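PDB 4YIV: apical membrane antigen AMA1 from Toxoplasma gondii ME49, which takes part in host cell invasion as a microneme protein of the moving junction formed between the apical tip of the parasite and the host cell membrane. Local coordinates for residues A[159-164]-A[343-348]. Residues are numbered along the deposited sequence; the frame is centred on the assembly and turned at random.
Sequences FVYDSK and PNFIIP
Ser163 and Phe345 bring the end of strand 159-162 and the 3-10 turn at 344-345 together, their CA atoms 7.5 Å apart, and just 122 Å² is buried between the segments. Ser163 CB sits over one face of the Phe345 ring, 3.7 Å from the ring centroid and 22° off the normal, which meets the geometry of a CH-pi interaction; Ser163 CB is 3.5 Å from both Phe345 CE2 and Phe345 CZ. Pro343 CG, from the ring's own segment, lies over the opposite face; both are displaced toward the rim. Ser163 OG hydrogen-bonds to the backbone oxygen of His209 while CB meets the ring. Tyr161 adds an offset edge-to-face pair: its edge is directed at Phe345, with Tyr161 CE2 4.2 Å from Phe345 CD1, centroids 6.0 Å apart and planes at 62°. Its CG lies anti to the backbone N (chi1 -173°), which carries the ring out toward the turn, against Leu133 and Cys136 of helix 132-141. Phe345 also touches Ile211 and pairs through its backbone with Leu133. Thus the loop leaving strand 329-333 of a second five-stranded antiparallel sheet packs back on the first sheet and helix 132-141, consistent with two PAN-like domains in series.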
ATOM      1  N   PHE A 159      -0.911  11.740   0.168  1.00 20.49           N
ATOM      2  CA  PHE A 159      -2.237  11.937  -0.384  1.00 19.87           C
ATOM      3  C   PHE A 159      -3.120  10.739  -0.096  1.00 19.45           C
ATOM      4  O   PHE A 159      -2.632   9.643   0.164  1.00 17.33           O
ATOM      5  CB  PHE A 159      -2.200  12.167  -1.933  1.00 20.43           C
ATOM      6  CG  PHE A 159      -1.818  10.951  -2.712  1.00 20.40           C
ATOM      7  CD1 PHE A 159      -0.493  10.672  -2.963  1.00 18.57           C
ATOM      8  CD2 PHE A 159      -2.784  10.057  -3.177  1.00 22.12           C
ATOM      9  CE1 PHE A 159      -0.112   9.539  -3.663  1.00 19.37           C
ATOM     10  CE2 PHE A 159      -2.409   8.912  -3.886  1.00 23.23           C
ATOM     11  CZ  PHE A 159      -1.048   8.659  -4.132  1.00 20.85           C
ATOM     12  N   VAL A 160      -4.429  10.962  -0.218  1.00 19.92           N
ATOM     13  CA  VAL A 160      -5.378   9.865  -0.317  1.00 21.15           C
ATOM     14  C   VAL A 160      -6.245  10.126  -1.546  1.00 19.87           C
ATOM     15  O   VAL A 160      -6.861  11.202  -1.689  1.00 21.85           O
ATOM     16  CB  VAL A 160      -6.273   9.710   0.966  1.00 21.68           C
ATOM     17  CG1 VAL A 160      -7.399   8.712   0.716  1.00 21.66           C
ATOM     18  CG2 VAL A 160      -5.419   9.261   2.166  1.00 24.27           C
ATOM     19  N   TYR A 161      -6.283   9.136  -2.423  1.00 18.61           N
ATOM     20  CA  TYR A 161      -7.216   9.181  -3.554  1.00 19.89           C
ATOM     21  C   TYR A 161      -8.498   8.453  -3.156  1.00 22.41           C
ATOM     22  O   TYR A 161      -8.488   7.265  -2.796  1.00 20.85           O
ATOM     23  CB  TYR A 161      -6.606   8.570  -4.826  1.00 21.06           C
ATOM     24  CG  TYR A 161      -7.517   8.764  -6.046  1.00 21.44           C
ATOM     25  CD1 TYR A 161      -7.955  10.025  -6.390  1.00 25.19           C
ATOM     26  CD2 TYR A 161      -7.983   7.680  -6.790  1.00 24.94           C
ATOM     27  CE1 TYR A 161      -8.815  10.224  -7.453  1.00 27.53           C
ATOM     28  CE2 TYR A 161      -8.860   7.876  -7.878  1.00 27.71           C
ATOM     29  CZ  TYR A 161      -9.260   9.146  -8.195  1.00 28.75           C
ATOM     30  OH  TYR A 161     -10.125   9.384  -9.254  1.00 33.18           O
ATOM     31  N   ASP A 162      -9.607   9.189  -3.232  1.00 23.10           N
ATOM     32  CA  ASP A 162     -10.932   8.644  -3.011  1.00 22.59           C
ATOM     33  C   ASP A 162     -11.434   8.324  -4.398  1.00 23.11           C
ATOM     34  O   ASP A 162     -11.784   9.244  -5.146  1.00 22.19           O
ATOM     35  CB  ASP A 162     -11.845   9.651  -2.289  1.00 23.55           C
ATOM     36  CG  ASP A 162     -13.271   9.110  -2.048  1.00 28.26           C
ATOM     37  OD1 ASP A 162     -13.712   8.174  -2.786  1.00 27.61           O
ATOM     38  OD2 ASP A 162     -13.945   9.650  -1.125  1.00 27.17           O
ATOM     39  N   SER A 163     -11.392   7.047  -4.754  1.00 23.97           N
ATOM     40  CA  SER A 163     -11.637   6.634  -6.133  1.00 26.72           C
ATOM     41  C   SER A 163     -13.134   6.566  -6.424  1.00 28.95           C
ATOM     42  O   SER A 163     -13.544   6.571  -7.586  1.00 30.51           O
ATOM     43  CB  SER A 163     -11.001   5.279  -6.436  1.00 26.43           C
ATOM     44  OG  SER A 163     -11.578   4.249  -5.646  1.00 25.01           O
ATOM     45  N   LYS A 164     -13.938   6.520  -5.369  1.00 28.89           N
ATOM     46  CA  LYS A 164     -15.391   6.580  -5.516  1.00 30.90           C
ATOM     47  C   LYS A 164     -15.869   8.010  -5.836  1.00 31.07           C
ATOM     48  O   LYS A 164     -16.567   8.213  -6.820  1.00 32.38           O
ATOM     49  CB  LYS A 164     -16.073   6.061  -4.250  1.00 30.99           C
ATOM     50  CG  LYS A 164     -17.571   5.897  -4.368  1.00 45.38           C
ATOM     51  CD  LYS A 164     -18.186   5.466  -3.018  1.00 57.94           C
ATOM     52  CE  LYS A 164     -19.705   5.695  -2.986  1.00 79.92           C
ATOM     53  NZ  LYS A 164     -20.360   5.252  -1.711  1.00 84.84           N
ATOM     54  N   PRO A 343      -9.022  -2.039 -11.665  1.00 27.15           N
ATOM     55  CA  PRO A 343     -10.044  -1.012 -11.797  1.00 26.03           C
ATOM     56  C   PRO A 343      -9.738  -0.005 -12.898  1.00 32.06           C
ATOM     57  O   PRO A 343      -8.586   0.162 -13.262  1.00 24.68           O
ATOM     58  CB  PRO A 343     -10.009  -0.310 -10.454  1.00 29.11           C
ATOM     59  CG  PRO A 343      -8.616  -0.442 -10.025  1.00 29.19           C
ATOM     60  CD  PRO A 343      -8.097  -1.741 -10.551  1.00 27.95           C
ATOM     61  N   ASN A 344     -10.754   0.701 -13.381  1.00 33.43           N
ATOM     62  CA  ASN A 344     -10.574   1.482 -14.579  1.00 33.52           C
ATOM     63  C   ASN A 344      -9.726   2.706 -14.303  1.00 33.36           C
ATOM     64  O   ASN A 344      -9.135   3.272 -15.220  1.00 32.44           O
ATOM     65  CB  ASN A 344     -11.930   1.889 -15.176  1.00 40.97           C
ATOM     66  CG  ASN A 344     -12.798   2.647 -14.196  1.00 46.86           C
ATOM     67  OD1 ASN A 344     -12.326   3.122 -13.160  1.00 49.20           O
ATOM     68  ND2 ASN A 344     -14.086   2.757 -14.513  1.00 60.19           N
ATOM     69  N   PHE A 345      -9.635   3.123 -13.039  1.00 29.36           N
ATOM     70  CA  PHE A 345      -8.910   4.363 -12.758  1.00 26.80           C
ATOM     71  C   PHE A 345      -7.388   4.189 -12.682  1.00 24.03           C
ATOM     72  O   PHE A 345      -6.673   5.159 -12.378  1.00 24.20           O
ATOM     73  CB  PHE A 345      -9.411   5.027 -11.469  1.00 30.04           C
ATOM     74  CG  PHE A 345      -9.348   4.154 -10.250  1.00 28.56           C
ATOM     75  CD1 PHE A 345      -8.188   4.066  -9.507  1.00 28.37           C
ATOM     76  CD2 PHE A 345     -10.470   3.465  -9.808  1.00 30.38           C
ATOM     77  CE1 PHE A 345      -8.137   3.297  -8.350  1.00 25.35           C
ATOM     78  CE2 PHE A 345     -10.412   2.689  -8.648  1.00 29.61           C
ATOM     79  CZ  PHE A 345      -9.246   2.612  -7.931  1.00 27.34           C
ATOM     80  N   ILE A 346      -6.889   2.986 -12.969  1.00 21.59           N
ATOM     81  CA  ILE A 346      -5.454   2.805 -13.248  1.00 25.62           C
ATOM     82  C   ILE A 346      -5.197   2.222 -14.652  1.00 22.86           C
ATOM     83  O   ILE A 346      -4.137   1.694 -14.917  1.00 24.92           O
ATOM     84  CB  ILE A 346      -4.758   1.892 -12.185  1.00 22.15           C
ATOM     85  CG1 ILE A 346      -5.251   0.449 -12.256  1.00 25.39           C
ATOM     86  CG2 ILE A 346      -4.952   2.474 -10.782  1.00 24.97           C
ATOM     87  CD1 ILE A 346      -4.297  -0.525 -11.566  1.00 26.11           C
ATOM     88  N   ILE A 347      -6.166   2.309 -15.553  1.00 28.20           N
ATOM     89  CA  ILE A 347      -5.908   1.943 -16.963  1.00 25.99           C
ATOM     90  C   ILE A 347      -5.496   3.184 -17.738  1.00 24.73           C
ATOM     91  O   ILE A 347      -6.206   4.198 -17.719  1.00 21.92           O
ATOM     92  CB  ILE A 347      -7.144   1.281 -17.601  1.00 29.31           C
ATOM     93  CG1 ILE A 347      -7.405  -0.034 -16.875  1.00 32.44           C
ATOM     94  CG2 ILE A 347      -6.879   0.990 -19.098  1.00 31.09           C
ATOM     95  CD1 ILE A 347      -8.703  -0.668 -17.207  1.00 40.87           C
ATOM     96  N   PRO A 348      -4.305   3.156 -18.384  1.00 24.20           N
ATOM     97  CA  PRO A 348      -3.854   4.417 -18.975  1.00 25.18           C
ATOM     98  C   PRO A 348      -4.774   4.911 -20.110  1.00 27.18           C
ATOM     99  O   PRO A 348      -5.308   4.093 -20.844  1.00 26.13           O
ATOM    100  CB  PRO A 348      -2.465   4.062 -19.521  1.00 25.97           C
ATOM    101  CG  PRO A 348      -2.026   2.940 -18.716  1.00 29.57           C
ATOM    102  CD  PRO A 348      -3.236   2.144 -18.414  1.00 25.83           C
TER